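Local coordinates for uncharacterized protein (Staphylococcus aureus, PDB 4YBV), which is a hot dog fold thioesterase that probably hydrolyses the thioester bond of acyl-coenzyme A or related substrates, at residues A58-T63 / A90-R95; D103-I106 / Q112-T115; I46-T51 / G84-T89. The protein carries 1 engineered substitution. All coordinates share one frame; numbering follows the deposited sequence.

Contact 1: A58-T63 / A90-R95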
# COMPACT_ATOMS: atom_id res chain seq x y z
N ALA A 58 -1.39 -20.81 5.60
CA ALA A 58 -1.19 -21.94 6.50
C ALA A 58 -1.72 -23.24 5.86
O ALA A 58 -1.07 -24.28 5.95
CB ALA A 58 -1.87 -21.70 7.85
N ASN A 59 -2.88 -23.17 5.21
CA ASN A 59 -3.45 -24.32 4.50
C ASN A 59 -2.61 -24.77 3.30
O ASN A 59 -2.71 -25.92 2.89
CB ASN A 59 -4.88 -24.02 4.02
CG ASN A 59 -5.87 -24.00 5.14
OD1 ASN A 59 -5.60 -24.56 6.20
ND2 ASN A 59 -7.04 -23.35 4.93
N LEU A 60 -1.83 -23.86 2.71
CA LEU A 60 -1.04 -24.20 1.52
C LEU A 60 0.37 -24.73 1.80
O LEU A 60 1.05 -25.20 0.89
CB LEU A 60 -0.91 -22.99 0.60
CG LEU A 60 -2.14 -22.51 -0.17
CD1 LEU A 60 -1.75 -21.29 -0.95
CD2 LEU A 60 -2.71 -23.59 -1.08
N ILE A 61 0.83 -24.63 3.04
CA ILE A 61 2.20 -25.00 3.32
C ILE A 61 2.29 -26.14 4.32
O ILE A 61 1.26 -26.60 4.86
CB ILE A 61 3.03 -23.79 3.88
CG1 ILE A 61 2.53 -23.43 5.28
CG2 ILE A 61 2.97 -22.59 2.92
CD1 ILE A 61 3.37 -22.40 5.96
N ASP A 62 3.51 -26.59 4.55
CA ASP A 62 3.73 -27.64 5.54
C ASP A 62 3.94 -27.07 6.95
O ASP A 62 5.04 -26.65 7.32
CB ASP A 62 4.90 -28.53 5.10
CG ASP A 62 5.00 -29.82 5.88
OD1 ASP A 62 4.66 -29.84 7.08
OD2 ASP A 62 5.37 -30.84 5.26
N THR A 63 2.85 -27.09 7.71
CA THR A 63 2.76 -26.54 9.06
C THR A 63 3.91 -27.01 9.93
O THR A 63 4.42 -26.27 10.77
CB THR A 63 1.40 -26.94 9.74
OG1 THR A 63 0.39 -25.98 9.42
CG2 THR A 63 1.52 -27.01 11.25
N ALA A 90 -10.63 -14.37 0.44
CA ALA A 90 -9.23 -14.30 0.12
C ALA A 90 -8.93 -15.29 -1.02
O ALA A 90 -9.18 -16.48 -0.88
CB ALA A 90 -8.38 -14.61 1.33
N GLU A 91 -8.38 -14.81 -2.13
CA GLU A 91 -7.95 -15.70 -3.22
C GLU A 91 -6.47 -15.47 -3.48
O GLU A 91 -6.04 -14.32 -3.60
CB GLU A 91 -8.76 -15.46 -4.50
CG GLU A 91 -10.25 -15.21 -4.29
CD GLU A 91 -10.96 -14.75 -5.57
OE1 GLU A 91 -10.41 -14.99 -6.67
OE2 GLU A 91 -12.06 -14.14 -5.47
N ILE A 92 -5.68 -16.54 -3.56
CA ILE A 92 -4.25 -16.36 -3.77
C ILE A 92 -3.96 -15.84 -5.20
O ILE A 92 -4.63 -16.20 -6.16
CB ILE A 92 -3.47 -17.65 -3.50
CG1 ILE A 92 -2.00 -17.34 -3.37
CG2 ILE A 92 -3.79 -18.75 -4.61
CD1 ILE A 92 -1.20 -18.35 -2.65
N ILE A 93 -2.97 -14.96 -5.30
CA ILE A 93 -2.53 -14.32 -6.55
C ILE A 93 -1.23 -14.95 -6.96
O ILE A 93 -0.95 -15.15 -8.13
CB ILE A 93 -2.25 -12.76 -6.43
CG1 ILE A 93 -3.38 -11.99 -5.75
CG2 ILE A 93 -1.96 -12.12 -7.78
CD1 ILE A 93 -3.00 -10.52 -5.52
N HIS A 94 -0.37 -15.14 -5.97
CA HIS A 94 0.95 -15.70 -6.20
C HIS A 94 1.26 -16.65 -5.07
O HIS A 94 1.02 -16.35 -3.90
CB HIS A 94 2.00 -14.59 -6.28
CG HIS A 94 3.40 -15.10 -6.42
ND1 HIS A 94 3.82 -15.79 -7.54
CD2 HIS A 94 4.47 -15.01 -5.60
CE1 HIS A 94 5.09 -16.11 -7.39
NE2 HIS A 94 5.51 -15.65 -6.23
N ARG A 95 1.84 -17.79 -5.42
CA ARG A 95 2.17 -18.79 -4.44
C ARG A 95 3.65 -19.08 -4.61
O ARG A 95 4.06 -20.11 -5.13
CB ARG A 95 1.34 -20.05 -4.69
CG ARG A 95 1.39 -21.08 -3.58
CD ARG A 95 0.91 -22.43 -4.09
NE ARG A 95 1.13 -23.48 -3.11
CZ ARG A 95 0.46 -24.63 -3.11
NH1 ARG A 95 -0.47 -24.87 -4.02
NH2 ARG A 95 0.72 -25.54 -2.18
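The guanidinium group of Arg95 presents one face to Leu60, whose CD2 methyl stands 3.8 Å above the plane, over its centre. From the same group, Arg95 NH2 also reaches the backbone oxygen Leu60 O at 3.1 Å. The N-H to oxygen angle is only 126°, so this hydrogen bond is weak, and one leucine residue meets the arginine both through a methyl and through its carbonyl. Because Leu60 O lies near the C-terminal end of helix 42-60, the partial negative charge of that end would favour a nearby cation. Arg95 reaches Leu60 with CG anti to the backbone N (chi1 -169°) and the chain extended as far as NE.

Within the hot dog fold, this is where the end of the central helix meets the far end of strand 85-95. A classic beta bulge, with Ile93 and His94 both facing Val101, interrupts that strand and turns its path, yet Ile92 before the bulge and Arg95 after it both project toward the helix. The two bulge residues meet the second subunit: Ile93 packs on its Leu113, and the His94 ring meets that of its His79.

The apolar half of the contact is small. Leu60 and Ile92 reach for each other tip to tip, and the methyls Leu60 CD1 and Ile92 CD1 are pressed to 3.4 Å, tighter than ordinary van der Waals packing.

Contact 2: D103-I106 / Q112-T115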
# COMPACT_ATOMS: atom_id res chain seq x y z
N ASP A 103 -5.20 -11.75 -2.64
CA ASP A 103 -6.19 -10.72 -2.93
C ASP A 103 -7.37 -10.93 -1.99
O ASP A 103 -7.82 -12.04 -1.88
CB ASP A 103 -6.63 -10.82 -4.38
CG ASP A 103 -7.16 -9.54 -4.90
OD1 ASP A 103 -6.32 -8.71 -5.32
OD2 ASP A 103 -8.40 -9.36 -4.90
N ILE A 104 -7.86 -9.90 -1.30
CA ILE A 104 -8.99 -10.07 -0.39
C ILE A 104 -10.08 -9.05 -0.66
O ILE A 104 -9.82 -7.85 -0.69
CB ILE A 104 -8.59 -9.97 1.11
CG1 ILE A 104 -7.36 -10.79 1.45
CG2 ILE A 104 -9.74 -10.42 2.01
CD1 ILE A 104 -6.10 -9.97 1.56
N LYS A 105 -11.30 -9.54 -0.85
CA LYS A 105 -12.42 -8.64 -1.02
C LYS A 105 -13.42 -8.85 0.12
O LYS A 105 -13.83 -9.97 0.41
CB LYS A 105 -13.07 -8.84 -2.39
CG LYS A 105 -12.17 -8.33 -3.55
CD LYS A 105 -12.85 -8.59 -4.90
CE LYS A 105 -12.11 -7.89 -6.03
NZ LYS A 105 -10.64 -8.16 -6.00
N ILE A 106 -13.80 -7.78 0.78
CA ILE A 106 -14.70 -7.86 1.92
C ILE A 106 -15.96 -7.10 1.63
O ILE A 106 -15.92 -5.90 1.28
CB ILE A 106 -14.04 -7.34 3.20
CG1 ILE A 106 -12.61 -7.93 3.26
CG2 ILE A 106 -14.89 -7.70 4.40
CD1 ILE A 106 -11.80 -7.64 4.49
N GLN A 112 -22.16 -5.27 -1.31
CA GLN A 112 -21.30 -4.11 -1.57
C GLN A 112 -19.90 -4.37 -1.06
O GLN A 112 -19.73 -4.96 0.02
CB GLN A 112 -21.85 -2.86 -0.87
CG GLN A 112 -23.22 -2.43 -1.32
CD GLN A 112 -23.67 -1.22 -0.55
OE1 GLN A 112 -23.94 -1.30 0.65
NE2 GLN A 112 -23.68 -0.07 -1.21
N LEU A 113 -18.90 -3.95 -1.83
CA LEU A 113 -17.54 -4.00 -1.36
C LEU A 113 -17.41 -3.00 -0.19
O LEU A 113 -17.75 -1.84 -0.32
CB LEU A 113 -16.54 -3.65 -2.47
CG LEU A 113 -15.96 -4.81 -3.25
CD1 LEU A 113 -15.09 -4.26 -4.35
CD2 LEU A 113 -15.16 -5.71 -2.32
N ILE A 114 -16.91 -3.49 0.93
CA ILE A 114 -16.64 -2.67 2.10
C ILE A 114 -15.14 -2.32 2.12
O ILE A 114 -14.77 -1.18 2.43
CB ILE A 114 -17.04 -3.42 3.39
CG1 ILE A 114 -18.53 -3.72 3.35
CG2 ILE A 114 -16.79 -2.58 4.60
CD1 ILE A 114 -19.38 -2.51 3.16
N THR A 115 -14.31 -3.31 1.80
CA THR A 115 -12.84 -3.17 1.83
C THR A 115 -12.23 -4.03 0.76
O THR A 115 -12.64 -5.18 0.60
CB THR A 115 -12.24 -3.63 3.18
OG1 THR A 115 -12.88 -2.91 4.25
CG2 THR A 115 -10.75 -3.35 3.26
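Ile106 and Thr115 face each other as an antiparallel hydrogen-bonded pair, and the carbonyl oxygen of the isoleucine does double duty. Ile106 O receives Ile114 N in the carbonyl plane through a short bond of 2.6 Å, and Thr115 N at 3.1 Å with the donor tilted 22° from that plane. The return bond, from Ile106 N to Thr115 O, measures 2.9 Å. Three backbone bonds thus gather on two residues of one strand and one of the other. On the same face of the sheet the beta carbons Ile106 CB and Thr115 CB lie 4.1 Å apart.

Leu113 adds the apolar touch. Its CD2 methyl rests 3.8 Å from Lys105 CB, the two side chains crossing at a slant, and also lies 3.7 Å from Ile106 O. Lys105 then leads away from the leucine: its chain bends at the last torsion (chi4 50°), which turns NZ back along its own strand to a 2.8 Å salt bridge with Asp103 OD2.

Farther out, helix 42-60 and strand 85-95 flank the pair. Thr115 OG1 is hydrogen-bonded to Ser45 OG of the helix, Ile106 packs on Ser45 and on Ala88 of the next strand, and Ile104 packs on Cys53 of the helix. With Ile114 and Thr115 both opposed to Ile106, the arrangement is a classic beta bulge, set near the turn of the hairpin formed by strands 99-107 and 113-124 in the antiparallel hot dog sheet.

Contact 3: I46-T51 / G84-T89; sequences IALGET and GRVTAT
Leu48 points its isobutyl group at the sheet because CG stands anti to the backbone N (chi1 -176°), and the next torsion (chi2 68°) swings CD2 onto Ala88 and Val86. Val86 answers with a chi1 of -63°, which leaves CG2 between its own backbone N and carbonyl carbon and aims that methyl toward the leucine. The setting is the core of the hot dog fold, where the long central helix, here 42-60, is the sausage and the curved antiparallel sheet is the bun around it.

Three methyls and one branch carbon make the contact. Leu48 CD2 lies 3.8 Å from Ala88 CB, while Leu48 CG sits equally close to that same methyl, so the alanine methyl sits against the CG-CD2 bond of the leucine. Two residues earlier in the strand, Val86 CG2 meets Leu48 CD2 at 3.9 Å. Ala88 and Val86 project from the same side of strand 85-95, which lets one leucine touch both. No hydrogen bond joins the two segments, and all three touching residues are buried. Met13 also packs on Leu48, and Leu40, Met27 and Val29 pack on Val86, widening the apolar patch.

The helix turns other residues to the third subunit: Glu50 OE1 and Thr51 OG1 are hydrogen-bonded to His77 NE2 and His41 NE2 of that chain, and Ile46 packs on its counterpart. Within the helix, Thr51 OG1 gives a 2.8 Å hydrogen bond to Ala47 O, which Thr51 N reaches at 2.9 Å from the opposite face of the carbonyl plane.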
# COMPACT_ATOMS: atom_id res chain seq x y z
N ILE A 46 -10.04 -4.96 8.15
CA ILE A 46 -8.67 -5.33 7.79
C ILE A 46 -8.18 -6.55 8.58
O ILE A 46 -7.56 -7.45 8.00
CB ILE A 46 -7.67 -4.15 8.00
CG1 ILE A 46 -7.91 -3.04 6.97
CG2 ILE A 46 -6.21 -4.64 7.89
CD1 ILE A 46 -7.11 -1.71 7.27
N ALA A 47 -8.51 -6.61 9.88
CA ALA A 47 -8.08 -7.75 10.71
C ALA A 47 -8.71 -9.08 10.20
O ALA A 47 -8.04 -10.12 10.15
CB ALA A 47 -8.47 -7.53 12.15
N LEU A 48 -9.98 -9.01 9.83
CA LEU A 48 -10.64 -10.17 9.18
C LEU A 48 -9.86 -10.59 7.92
O LEU A 48 -9.52 -11.76 7.75
CB LEU A 48 -12.07 -9.82 8.83
CG LEU A 48 -12.97 -10.93 8.24
CD1 LEU A 48 -13.25 -12.00 9.27
CD2 LEU A 48 -14.26 -10.30 7.79
N GLY A 49 -9.54 -9.62 7.05
CA GLY A 49 -8.72 -9.91 5.87
C GLY A 49 -7.36 -10.58 6.14
O GLY A 49 -6.97 -11.59 5.48
N GLU A 50 -6.62 -10.02 7.10
CA GLU A 50 -5.32 -10.59 7.44
C GLU A 50 -5.48 -12.01 7.98
O GLU A 50 -4.68 -12.91 7.64
CB GLU A 50 -4.54 -9.73 8.45
CG GLU A 50 -3.17 -10.34 8.75
CD GLU A 50 -2.11 -9.32 9.20
OE1 GLU A 50 -2.33 -8.10 9.11
OE2 GLU A 50 -1.04 -9.76 9.67
N THR A 51 -6.52 -12.22 8.79
CA THR A 51 -6.84 -13.58 9.27
C THR A 51 -7.07 -14.52 8.07
O THR A 51 -6.56 -15.64 8.04
CB THR A 51 -8.08 -13.58 10.17
OG1 THR A 51 -7.85 -12.70 11.30
CG2 THR A 51 -8.38 -15.00 10.67
N GLY A 84 -25.70 -6.74 10.14
CA GLY A 84 -25.58 -7.97 9.39
C GLY A 84 -24.24 -8.63 9.63
O GLY A 84 -23.72 -8.61 10.75
N ARG A 85 -23.70 -9.24 8.58
CA ARG A 85 -22.41 -9.91 8.64
C ARG A 85 -21.58 -9.33 7.54
O ARG A 85 -22.13 -8.85 6.56
CB ARG A 85 -22.53 -11.43 8.47
CG ARG A 85 -23.33 -12.10 9.57
CD ARG A 85 -23.39 -13.61 9.36
NE ARG A 85 -22.09 -14.28 9.52
CZ ARG A 85 -21.60 -14.69 10.68
NH1 ARG A 85 -22.29 -14.47 11.79
NH2 ARG A 85 -20.42 -15.30 10.76
N VAL A 86 -20.26 -9.36 7.71
CA VAL A 86 -19.37 -9.09 6.61
C VAL A 86 -18.58 -10.34 6.31
O VAL A 86 -18.27 -11.16 7.20
CB VAL A 86 -18.41 -7.92 6.91
CG1 VAL A 86 -19.24 -6.66 7.08
CG2 VAL A 86 -17.53 -8.21 8.13
N THR A 87 -18.24 -10.48 5.03
CA THR A 87 -17.59 -11.66 4.53
C THR A 87 -16.38 -11.31 3.72
O THR A 87 -16.42 -10.51 2.78
CB THR A 87 -18.56 -12.49 3.63
OG1 THR A 87 -19.73 -12.77 4.38
CG2 THR A 87 -17.88 -13.78 3.22
N ALA A 88 -15.28 -11.93 4.10
CA ALA A 88 -14.01 -11.74 3.43
C ALA A 88 -13.70 -12.96 2.57
O ALA A 88 -13.67 -14.07 3.09
CB ALA A 88 -12.94 -11.56 4.45
N THR A 89 -13.42 -12.73 1.28
CA THR A 89 -12.95 -13.77 0.37
C THR A 89 -11.51 -13.50 -0.02
O THR A 89 -11.20 -12.49 -0.68
CB THR A 89 -13.83 -13.87 -0.92
OG1 THR A 89 -15.19 -14.05 -0.54
CG2 THR A 89 -13.43 -15.05 -1.78

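Contacts 1 and 3 join the same two elements, helix 42-60 and strand 85-95, at points whose centres lie about 17 Å apart. Contact 3 is buried and wholly apolar; contact 1, at the surface, mixes methyl packing with a weak arginine bond to the backbone. Contact 2 is partly buried and differs in kind, since main-chain hydrogen bonds tie one strand to its neighbour within the sheet. It adjoins the other two through strand 85-95: Lys105 O is probably bonded to Thr89 N, and Asp103 O to Glu91 N. Contacts 1 and 2 also touch the second subunit, whereas the helix of contact 3 meets the third.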